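Local structure of 3-hydroxyisobutyrate dehydrogenase (Thermus thermophilus, 2CVZ) at residues Ala114-Gly118 with Lys165-Asn169; Thr90-Pro94 with Lys234-Ile238; Met131-Glu136 with His154-Val158. The protein catalyses the NADP-dependent oxidation of 3-hydroxyisobutyrate, a step of valine catabolism. All blocks are in the same frame, centred on the assembly; numbering follows the deposited sequence.

How the interactions relate
Interactions 1 and 2 flank the nicotinamide half of the bound NADPH and interaction 3 continues the cofactor-domain sheet behind them. The centres of interactions 1 and 2 lie about 9 Å apart, and the two touch directly: Lys165 CE packs on Ser91 OG at 3.4 Å, and Ala166 CB meets Ile238 CG2 at 3.7 Å. In both, a helix, 160-188 or 229-243, meets a loop or strand end of the Rossmann-type sheet. Interaction 3, its centre about 13 Å from that of interaction 1, joins strand 149-156, outermost in this chain, to strand 128-133, the neighbour of strand 110-117. Selenomethionine Met131 bridges these two contacts, its SE 3.6 Å from Lys165 CA. Interactions 1 and 3 also both meet the second subunit.

Interaction 1: residues Ala114-Gly118 with Lys165-Asn169; sequences APVSG and KAINN. With NDP (NADPH dihydro-nicotinamide-adenine-dinucleotide phosphate), chain G.
Lys165 runs its side chain from helix 160-188 across Pro115 to the end of strand 110-117, beside the nicotinamide. Its CB already lies on the pyrrolidine ring, 3.6 Å from Pro115 CG, and with CG anti to the backbone N (chi1 173°) the rest of the chain is directed past that ring. The ring and the lysine chain lie alongside, running in opposite senses. A single bend at chi2 is followed by an extended end, and NZ arrives at Val116 O to donate a 2.7 Å hydrogen bond. The amino group comes in tilted 22° from the carbonyl plane, and the same NZ lies 3.6 Å from NDP C5N. Val116 O itself is 3.3 Å from NDP C5N, so both partners of the bond border the nicotinamide.

One turn on, Asn168 points its CB at the strand, yet its ND2 stays 3.8 Å from Ser117 OG, too long for a hydrogen bond. Both find partners on the second subunit: Ser117 OG accepts from Ser204 N of that subunit, Asn168 OD1 from its Gly205 N, and Asn168 ND2 pairs with its Ser204 OG.

Asn169 follows, presenting OD1 as the shared acceptor of two donors. Lys165 NZ reaches Asn169 OD1 at 2.9 Å, tilted from its carbonyl plane, whereas Asn168 ND2 lies in that plane, 3.1 Å from Asn169 OD1, with a bent N-H...O angle of 136°.

Held between Val116 O and Asn169 OD1, the buried NZ has its place beside NDP C5N fixed, and the strand end is joined to the helix at the cofactor cleft.

Interaction 2: residues Thr90-Pro94 with Lys234-Ile238; sequences TSGEP and KDLGI. With NDP (NADPH dihydro-nicotinamide-adenine-dinucleotide phosphate), chain G.
Ile238 lies against the loop that leads into helix 94-105, its CD1 close to the carbonyl oxygens of Ser91 and Gly92 and 3.4 Å from Gly92 O. Its other branch, CG2, meets Pro94 CD at 3.8 Å, and CG1 packs against Glu93 CG where the two side chains cross at about a right angle. The same CG2 also touches Ala166 of helix 160-188.

A turn earlier, Lys234 folds back through bends at chi2 and chi3, a course that brings NZ in among the oxygens of the loop and the cofactor ribose. Lys234 NZ donates to Ser91 O at 2.9 Å, in the carbonyl plane and on a lone pair. It also forms a salt bridge with Asp235 OD1 at 2.7 Å, on the syn side but 28° out of the carboxylate plane, and hydrogen bonds to both ribose hydroxyls, NDP O2D and NDP O3D. Ser91 adds a nearly straight bond from its backbone N to NDP O3D (3.1 Å, 165°). A water links Ser91 OG, NDP O2D and Asp235 OD2, donating to Asp235 OD2 at 2.6 Å.

The nicotinamide ribose is therefore gripped by two elements: the loop after strand 85-88 of the Rossmann-type sheet and helix 229-243 together form the nicotinamide-ribose site of the cofactor cleft.

Interaction 3: residues Met131-Glu136 with His154-Val158; sequences MLGGPE and HVGPV
His154 NE2 donates to Gly134 O at 2.7 Å, a short but bent bond (136°) in which the oxygen sits off the ring plane. CG anti to the backbone N (chi1 -176°) extends the imidazole along segment 131-136, where it reaches the loop beyond strand 128-133. The same NE2 makes a weak bond to Gly156 O. That oxygen also accepts, on a lone pair, from Gly134 N at 2.7 Å, while Gly133 CA adds a C-H...O contact to it. Farther back, Val155 N donates to Leu132 O at 2.9 Å, in the parallel pairing of Leu132 with His154.

Around these bonds side chains and backbone pack. Leu132 O also lies at the edge of the imidazole, in its plane, 3.4 Å from His154 CD2. Glu136 CG lies in the ring plane at the other end, 3.9 Å from His154 CE1, the glutamate and histidine side chains crossing at about a right angle. Val155 CG2 presses on Leu132 O at 3.3 Å, Val158 CG2 lies 3.9 Å from Gly134 CA, and Val155 CG1 faces Met131 CB more loosely.

Strands 128-133 and 149-156 are joined through helix 136-142 as a beta-alpha-beta unit, and His154 O reaches Lys195 of the second subunit. The bond from His154 NE2 to Gly134 O, together with that from Gly134 N to Gly156 O, uses both polar backbone atoms of Gly134 to cross-link the two segments.

Interaction 1: residues Ala114-Gly118 with Lys165-Asn169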
loop_
_atom_site.group_PDB
_atom_site.type_symbol
_atom_site.label_atom_id
_atom_site.label_comp_id
_atom_site.label_asym_id
_atom_site.label_seq_id
_atom_site.Cartn_x
_atom_site.Cartn_y
_atom_site.Cartn_z
ATOM N N ALA C 114 -28.412 -15.235 -0.644
ATOM C CA ALA C 114 -27.777 -16.524 -0.454
ATOM C C ALA C 114 -26.576 -16.728 -1.368
ATOM O O ALA C 114 -26.519 -17.699 -2.127
ATOM C CB ALA C 114 -28.802 -17.635 -0.677
ATOM N N PRO C 115 -25.599 -15.808 -1.314
ATOM C CA PRO C 115 -24.411 -15.950 -2.161
ATOM C C PRO C 115 -23.678 -17.242 -1.804
ATOM O O PRO C 115 -23.862 -17.788 -0.713
ATOM C CB PRO C 115 -23.603 -14.690 -1.848
ATOM C CG PRO C 115 -24.013 -14.357 -0.444
ATOM C CD PRO C 115 -25.504 -14.609 -0.463
ATOM N N VAL C 116 -22.838 -17.730 -2.710
ATOM C CA VAL C 116 -22.150 -18.989 -2.460
ATOM C C VAL C 116 -20.648 -18.966 -2.706
ATOM O O VAL C 116 -20.107 -18.020 -3.271
ATOM C CB VAL C 116 -22.760 -20.102 -3.342
ATOM C CG1 VAL C 116 -24.248 -20.261 -3.033
ATOM C CG2 VAL C 116 -22.575 -19.752 -4.814
ATOM N N SER C 117 -19.982 -20.027 -2.267
ATOM C CA SER C 117 -18.550 -20.170 -2.471
ATOM C C SER C 117 -18.261 -21.633 -2.764
ATOM O O SER C 117 -18.909 -22.521 -2.208
ATOM C CB SER C 117 -17.770 -19.722 -1.239
ATOM O OG SER C 117 -16.379 -19.728 -1.520
ATOM N N GLY C 118 -17.292 -21.877 -3.641
ATOM C CA GLY C 118 -16.939 -23.236 -4.003
ATOM C C GLY C 118 -16.518 -23.321 -5.457
ATOM O O GLY C 118 -15.962 -24.328 -5.895
ATOM N N LYS C 165 -19.957 -12.653 2.020
ATOM C CA LYS C 165 -19.435 -13.133 0.745
ATOM C C LYS C 165 -18.372 -12.176 0.221
ATOM O O LYS C 165 -17.314 -12.604 -0.230
ATOM C CB LYS C 165 -20.564 -13.269 -0.285
ATOM C CG LYS C 165 -20.092 -13.598 -1.710
ATOM C CD LYS C 165 -19.282 -14.898 -1.778
ATOM C CE LYS C 165 -18.830 -15.191 -3.207
ATOM N NZ LYS C 165 -17.932 -16.382 -3.291
ATOM N N ALA C 166 -18.660 -10.880 0.285
ATOM C CA ALA C 166 -17.721 -9.872 -0.192
ATOM C C ALA C 166 -16.406 -9.940 0.573
ATOM O O ALA C 166 -15.330 -9.887 -0.021
ATOM C CB ALA C 166 -18.334 -8.475 -0.065
ATOM N N ILE C 167 -16.486 -10.058 1.892
ATOM C CA ILE C 167 -15.276 -10.138 2.692
ATOM C C ILE C 167 -14.523 -11.428 2.380
ATOM O O ILE C 167 -13.299 -11.431 2.287
ATOM C CB ILE C 167 -15.600 -10.052 4.202
ATOM C CG1 ILE C 167 -16.105 -8.645 4.533
ATOM C CG2 ILE C 167 -14.363 -10.362 5.028
ATOM C CD1 ILE C 167 -15.135 -7.537 4.135
ATOM N N ASN C 168 -15.252 -12.527 2.211
ATOM C CA ASN C 168 -14.607 -13.795 1.890
ATOM C C ASN C 168 -13.792 -13.658 0.603
ATOM O O ASN C 168 -12.642 -14.095 0.535
ATOM C CB ASN C 168 -15.645 -14.904 1.702
ATOM C CG ASN C 168 -15.039 -16.170 1.126
ATOM O OD1 ASN C 168 -14.353 -16.920 1.822
ATOM N ND2 ASN C 168 -15.273 -16.402 -0.165
ATOM N N ASN C 169 -14.385 -13.052 -0.419
ATOM C CA ASN C 169 -13.678 -12.887 -1.681
ATOM C C ASN C 169 -12.537 -11.887 -1.576
ATOM O O ASN C 169 -11.567 -11.970 -2.324
ATOM C CB ASN C 169 -14.656 -12.505 -2.790
ATOM C CG ASN C 169 -15.327 -13.723 -3.405
ATOM O OD1 ASN C 169 -15.661 -14.682 -2.701
ATOM N ND2 ASN C 169 -15.531 -13.693 -4.713
HETATM P PA NDP G . -21.622 -15.773 -15.748
HETATM O O1A NDP G . -21.163 -17.075 -16.152
HETATM O O2A NDP G . -21.082 -14.489 -16.319
HETATM O O5B NDP G . -23.249 -15.806 -15.930
HETATM C C5B NDP G . -24.020 -14.631 -15.652
HETATM C C4B NDP G . -25.449 -15.074 -15.931
HETATM O O4B NDP G . -26.275 -13.899 -15.711
HETATM C C3B NDP G . -25.756 -15.589 -17.300
HETATM O O3B NDP G . -26.745 -16.647 -17.198
HETATM C C2B NDP G . -26.333 -14.434 -18.022
HETATM O O2B NDP G . -27.122 -14.681 -19.188
HETATM C C1B NDP G . -27.025 -13.720 -16.903
HETATM N N9A NDP G . -27.220 -12.272 -17.184
HETATM C C8A NDP G . -26.241 -11.268 -17.373
HETATM N N7A NDP G . -26.804 -10.097 -17.597
HETATM C C5A NDP G . -28.156 -10.304 -17.562
HETATM C C6A NDP G . -29.286 -9.470 -17.724
HETATM N N6A NDP G . -29.131 -8.169 -17.970
HETATM N N1A NDP G . -30.528 -10.005 -17.625
HETATM C C2A NDP G . -30.681 -11.326 -17.375
HETATM N N3A NDP G . -29.681 -12.199 -17.207
HETATM C C4A NDP G . -28.428 -11.620 -17.313
HETATM O O3 NDP G . -21.544 -15.624 -14.183
HETATM P PN NDP G . -21.101 -16.531 -12.946
HETATM O O1N NDP G . -19.683 -16.849 -13.139
HETATM O O2N NDP G . -22.135 -17.620 -12.919
HETATM O O5D NDP G . -21.413 -15.540 -11.734
HETATM C C5D NDP G . -22.778 -15.133 -11.388
HETATM C C4D NDP G . -22.741 -14.626 -9.914
HETATM O O4D NDP G . -22.139 -15.647 -9.123
HETATM C C3D NDP G . -21.836 -13.401 -9.748
HETATM O O3D NDP G . -22.442 -12.497 -8.813
HETATM C C2D NDP G . -20.518 -13.967 -9.287
HETATM O O2D NDP G . -19.750 -12.948 -8.671
HETATM C C1D NDP G . -21.088 -15.093 -8.327
HETATM N N1N NDP G . -20.131 -16.201 -8.022
HETATM C C2N NDP G . -19.326 -16.709 -9.081
HETATM C C3N NDP G . -18.423 -17.795 -8.738
HETATM C C7N NDP G . -17.563 -18.387 -9.768
HETATM O O7N NDP G . -16.557 -19.078 -9.504
HETATM N N7N NDP G . -17.849 -18.212 -11.072
HETATM C C4N NDP G . -18.398 -18.266 -7.418
HETATM C C5N NDP G . -19.182 -17.759 -6.422
HETATM C C6N NDP G . -20.050 -16.728 -6.721
HETATM P P2B NDP G . -26.532 -14.998 -20.589
HETATM O O1X NDP G . -27.605 -14.554 -21.501
HETATM O O2X NDP G . -26.251 -16.458 -20.666
HETATM O O3X NDP G . -25.252 -14.192 -20.803
#

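Interaction 2: residues Thr90-Pro94 with Lys234-Ile238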
loop_
_atom_site.group_PDB
_atom_site.type_symbol
_atom_site.label_atom_id
_atom_site.label_comp_id
_atom_site.label_asym_id
_atom_site.label_seq_id
_atom_site.Cartn_x
_atom_site.Cartn_y
_atom_site.Cartn_z
ATOM N N THR C 90 -26.735 -14.426 -6.193
ATOM C CA THR C 90 -25.854 -13.436 -6.800
ATOM C C THR C 90 -24.955 -12.902 -5.689
ATOM O O THR C 90 -25.372 -12.847 -4.534
ATOM C CB THR C 90 -26.656 -12.229 -7.350
ATOM O OG1 THR C 90 -27.588 -12.671 -8.343
ATOM C CG2 THR C 90 -25.719 -11.186 -7.953
ATOM N N SER C 91 -23.719 -12.540 -6.019
ATOM C CA SER C 91 -22.848 -11.933 -5.020
ATOM C C SER C 91 -23.269 -10.474 -5.163
ATOM O O SER C 91 -22.725 -9.733 -5.986
ATOM C CB SER C 91 -21.375 -12.115 -5.389
ATOM O OG SER C 91 -20.981 -13.467 -5.227
ATOM N N GLY C 92 -24.266 -10.079 -4.375
ATOM C CA GLY C 92 -24.799 -8.733 -4.472
ATOM C C GLY C 92 -24.415 -7.711 -3.421
ATOM O O GLY C 92 -23.591 -7.965 -2.548
ATOM N N GLU C 93 -25.034 -6.539 -3.531
ATOM C CA GLU C 93 -24.792 -5.419 -2.629
ATOM C C GLU C 93 -25.779 -5.437 -1.468
ATOM O O GLU C 93 -26.991 -5.504 -1.673
ATOM C CB GLU C 93 -24.930 -4.101 -3.394
ATOM C CG GLU C 93 -23.929 -3.923 -4.518
ATOM C CD GLU C 93 -24.223 -2.699 -5.360
ATOM O OE1 GLU C 93 -24.522 -1.636 -4.778
ATOM O OE2 GLU C 93 -24.149 -2.797 -6.604
ATOM N N PRO C 94 -25.270 -5.371 -0.229
ATOM C CA PRO C 94 -26.122 -5.383 0.962
ATOM C C PRO C 94 -27.273 -4.379 0.954
ATOM O O PRO C 94 -28.436 -4.761 1.086
ATOM C CB PRO C 94 -25.129 -5.121 2.091
ATOM C CG PRO C 94 -23.894 -5.806 1.597
ATOM C CD PRO C 94 -23.846 -5.355 0.149
ATOM N N LYS C 234 -15.608 -6.623 -8.956
ATOM C CA LYS C 234 -16.917 -6.151 -8.517
ATOM C C LYS C 234 -17.118 -6.539 -7.051
ATOM O O LYS C 234 -17.607 -5.737 -6.253
ATOM C CB LYS C 234 -18.019 -6.756 -9.395
ATOM C CG LYS C 234 -19.451 -6.528 -8.899
ATOM C CD LYS C 234 -19.934 -7.665 -7.998
ATOM C CE LYS C 234 -20.057 -8.978 -8.766
ATOM N NZ LYS C 234 -20.537 -10.094 -7.898
ATOM N N ASP C 235 -16.730 -7.764 -6.701
ATOM C CA ASP C 235 -16.857 -8.238 -5.322
ATOM C C ASP C 235 -15.993 -7.399 -4.387
ATOM O O ASP C 235 -16.427 -7.025 -3.297
ATOM C CB ASP C 235 -16.429 -9.703 -5.196
ATOM C CG ASP C 235 -17.344 -10.644 -5.944
ATOM O OD1 ASP C 235 -18.542 -10.327 -6.080
ATOM O OD2 ASP C 235 -16.864 -11.716 -6.373
ATOM N N LEU C 236 -14.762 -7.120 -4.808
ATOM C CA LEU C 236 -13.865 -6.308 -3.993
ATOM C C LEU C 236 -14.499 -4.933 -3.792
ATOM O O LEU C 236 -14.343 -4.314 -2.739
ATOM C CB LEU C 236 -12.494 -6.182 -4.672
ATOM C CG LEU C 236 -11.639 -7.459 -4.620
ATOM C CD1 LEU C 236 -10.446 -7.355 -5.560
ATOM C CD2 LEU C 236 -11.177 -7.688 -3.192
ATOM N N GLY C 237 -15.228 -4.469 -4.805
ATOM C CA GLY C 237 -15.895 -3.184 -4.705
ATOM C C GLY C 237 -16.937 -3.224 -3.600
ATOM O O GLY C 237 -17.092 -2.272 -2.834
ATOM N N ILE C 238 -17.653 -4.339 -3.515
ATOM C CA ILE C 238 -18.674 -4.511 -2.488
ATOM C C ILE C 238 -17.995 -4.616 -1.124
ATOM O O ILE C 238 -18.503 -4.101 -0.123
ATOM C CB ILE C 238 -19.515 -5.786 -2.748
ATOM C CG1 ILE C 238 -20.240 -5.658 -4.089
ATOM C CG2 ILE C 238 -20.525 -5.992 -1.619
ATOM C CD1 ILE C 238 -20.991 -6.912 -4.512
HETATM P PA NDP G . -21.622 -15.773 -15.748
HETATM O O1A NDP G . -21.163 -17.075 -16.152
HETATM O O2A NDP G . -21.082 -14.489 -16.319
HETATM O O5B NDP G . -23.249 -15.806 -15.930
HETATM C C5B NDP G . -24.020 -14.631 -15.652
HETATM C C4B NDP G . -25.449 -15.074 -15.931
HETATM O O4B NDP G . -26.275 -13.899 -15.711
HETATM C C3B NDP G . -25.756 -15.589 -17.300
HETATM O O3B NDP G . -26.745 -16.647 -17.198
HETATM C C2B NDP G . -26.333 -14.434 -18.022
HETATM O O2B NDP G . -27.122 -14.681 -19.188
HETATM C C1B NDP G . -27.025 -13.720 -16.903
HETATM N N9A NDP G . -27.220 -12.272 -17.184
HETATM C C8A NDP G . -26.241 -11.268 -17.373
HETATM N N7A NDP G . -26.804 -10.097 -17.597
HETATM C C5A NDP G . -28.156 -10.304 -17.562
HETATM C C6A NDP G . -29.286 -9.470 -17.724
HETATM N N6A NDP G . -29.131 -8.169 -17.970
HETATM N N1A NDP G . -30.528 -10.005 -17.625
HETATM C C2A NDP G . -30.681 -11.326 -17.375
HETATM N N3A NDP G . -29.681 -12.199 -17.207
HETATM C C4A NDP G . -28.428 -11.620 -17.313
HETATM O O3 NDP G . -21.544 -15.624 -14.183
HETATM P PN NDP G . -21.101 -16.531 -12.946
HETATM O O1N NDP G . -19.683 -16.849 -13.139
HETATM O O2N NDP G . -22.135 -17.620 -12.919
HETATM O O5D NDP G . -21.413 -15.540 -11.734
HETATM C C5D NDP G . -22.778 -15.133 -11.388
HETATM C C4D NDP G . -22.741 -14.626 -9.914
HETATM O O4D NDP G . -22.139 -15.647 -9.123
HETATM C C3D NDP G . -21.836 -13.401 -9.748
HETATM O O3D NDP G . -22.442 -12.497 -8.813
HETATM C C2D NDP G . -20.518 -13.967 -9.287
HETATM O O2D NDP G . -19.750 -12.948 -8.671
HETATM C C1D NDP G . -21.088 -15.093 -8.327
HETATM N N1N NDP G . -20.131 -16.201 -8.022
HETATM C C2N NDP G . -19.326 -16.709 -9.081
HETATM C C3N NDP G . -18.423 -17.795 -8.738
HETATM C C7N NDP G . -17.563 -18.387 -9.768
HETATM O O7N NDP G . -16.557 -19.078 -9.504
HETATM N N7N NDP G . -17.849 -18.212 -11.072
HETATM C C4N NDP G . -18.398 -18.266 -7.418
HETATM C C5N NDP G . -19.182 -17.759 -6.422
HETATM C C6N NDP G . -20.050 -16.728 -6.721
HETATM P P2B NDP G . -26.532 -14.998 -20.589
HETATM O O1X NDP G . -27.605 -14.554 -21.501
HETATM O O2X NDP G . -26.251 -16.458 -20.666
HETATM O O3X NDP G . -25.252 -14.192 -20.803
HETATM O O HOH W 1 -18.532 -13.774 -6.404
#

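Interaction 3: residues Met131-Glu136 with His154-Val158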
loop_
_atom_site.group_PDB
_atom_site.type_symbol
_atom_site.label_atom_id
_atom_site.label_comp_id
_atom_site.label_asym_id
_atom_site.label_seq_id
_atom_site.Cartn_x
_atom_site.Cartn_y
_atom_site.Cartn_z
HETATM N N MSE C 131 -24.161 -18.678 2.452
HETATM C CA MSE C 131 -24.270 -17.753 3.575
HETATM C C MSE C 131 -25.596 -17.019 3.413
HETATM O O MSE C 131 -25.739 -16.157 2.542
HETATM C CB MSE C 131 -23.083 -16.777 3.585
HETATM C CG MSE C 131 -22.725 -16.178 2.230
HETATM SE SE MSE C 131 -20.814 -16.249 1.847
HETATM C CE MSE C 131 -20.730 -18.055 1.162
ATOM N N LEU C 132 -26.570 -17.381 4.245
ATOM C CA LEU C 132 -27.908 -16.794 4.183
ATOM C C LEU C 132 -28.114 -15.545 5.016
ATOM O O LEU C 132 -27.624 -15.439 6.138
ATOM C CB LEU C 132 -28.973 -17.812 4.614
ATOM C CG LEU C 132 -29.290 -19.050 3.775
ATOM C CD1 LEU C 132 -29.786 -18.636 2.397
ATOM C CD2 LEU C 132 -28.057 -19.913 3.671
ATOM N N GLY C 133 -28.868 -14.613 4.445
ATOM C CA GLY C 133 -29.201 -13.377 5.121
ATOM C C GLY C 133 -30.706 -13.211 5.022
ATOM O O GLY C 133 -31.262 -13.223 3.922
ATOM N N GLY C 134 -31.373 -13.078 6.164
ATOM C CA GLY C 134 -32.816 -12.918 6.154
ATOM C C GLY C 134 -33.477 -13.450 7.413
ATOM O O GLY C 134 -32.782 -13.817 8.358
ATOM N N PRO C 135 -34.820 -13.501 7.457
ATOM C CA PRO C 135 -35.584 -13.992 8.612
ATOM C C PRO C 135 -35.334 -15.468 8.919
ATOM O O PRO C 135 -35.210 -16.292 8.012
ATOM C CB PRO C 135 -37.036 -13.734 8.205
ATOM C CG PRO C 135 -36.931 -12.568 7.266
ATOM C CD PRO C 135 -35.724 -12.937 6.439
ATOM N N GLU C 136 -35.276 -15.797 10.205
ATOM C CA GLU C 136 -35.042 -17.170 10.643
ATOM C C GLU C 136 -36.094 -18.128 10.088
ATOM O O GLU C 136 -35.780 -19.253 9.695
ATOM C CB GLU C 136 -35.059 -17.245 12.170
ATOM C CG GLU C 136 -34.171 -16.225 12.853
ATOM C CD GLU C 136 -34.147 -16.398 14.355
ATOM O OE1 GLU C 136 -35.237 -16.406 14.969
ATOM O OE2 GLU C 136 -33.040 -16.525 14.922
ATOM N N HIS C 154 -26.582 -19.354 8.458
ATOM C CA HIS C 154 -27.420 -18.162 8.555
ATOM C C HIS C 154 -26.549 -17.133 9.263
ATOM O O HIS C 154 -26.270 -17.271 10.457
ATOM C CB HIS C 154 -28.664 -18.445 9.401
ATOM C CG HIS C 154 -29.619 -17.294 9.474
ATOM N ND1 HIS C 154 -30.650 -17.239 10.387
ATOM C CD2 HIS C 154 -29.712 -16.164 8.733
ATOM C CE1 HIS C 154 -31.336 -16.124 10.206
ATOM N NE2 HIS C 154 -30.788 -15.454 9.208
ATOM N N VAL C 155 -26.126 -16.103 8.536
ATOM C CA VAL C 155 -25.249 -15.093 9.114
ATOM C C VAL C 155 -25.900 -13.806 9.601
ATOM O O VAL C 155 -25.220 -12.953 10.166
ATOM C CB VAL C 155 -24.116 -14.731 8.133
ATOM C CG1 VAL C 155 -23.279 -15.966 7.853
ATOM C CG2 VAL C 155 -24.694 -14.176 6.837
ATOM N N GLY C 156 -27.205 -13.660 9.392
ATOM C CA GLY C 156 -27.875 -12.454 9.849
ATOM C C GLY C 156 -29.058 -12.038 8.997
ATOM O O GLY C 156 -29.566 -12.835 8.211
ATOM N N PRO C 157 -29.531 -10.791 9.143
ATOM C CA PRO C 157 -30.667 -10.278 8.370
ATOM C C PRO C 157 -30.284 -10.060 6.907
ATOM O O PRO C 157 -29.132 -10.273 6.526
ATOM C CB PRO C 157 -30.999 -8.971 9.084
ATOM C CG PRO C 157 -29.649 -8.500 9.540
ATOM C CD PRO C 157 -29.043 -9.773 10.092
ATOM N N VAL C 158 -31.249 -9.639 6.094
ATOM C CA VAL C 158 -30.998 -9.391 4.676
ATOM C C VAL C 158 -29.777 -8.495 4.499
ATOM O O VAL C 158 -29.663 -7.454 5.149
ATOM C CB VAL C 158 -32.213 -8.715 4.001
ATOM C CG1 VAL C 158 -31.866 -8.314 2.566
ATOM C CG2 VAL C 158 -33.402 -9.663 4.011
#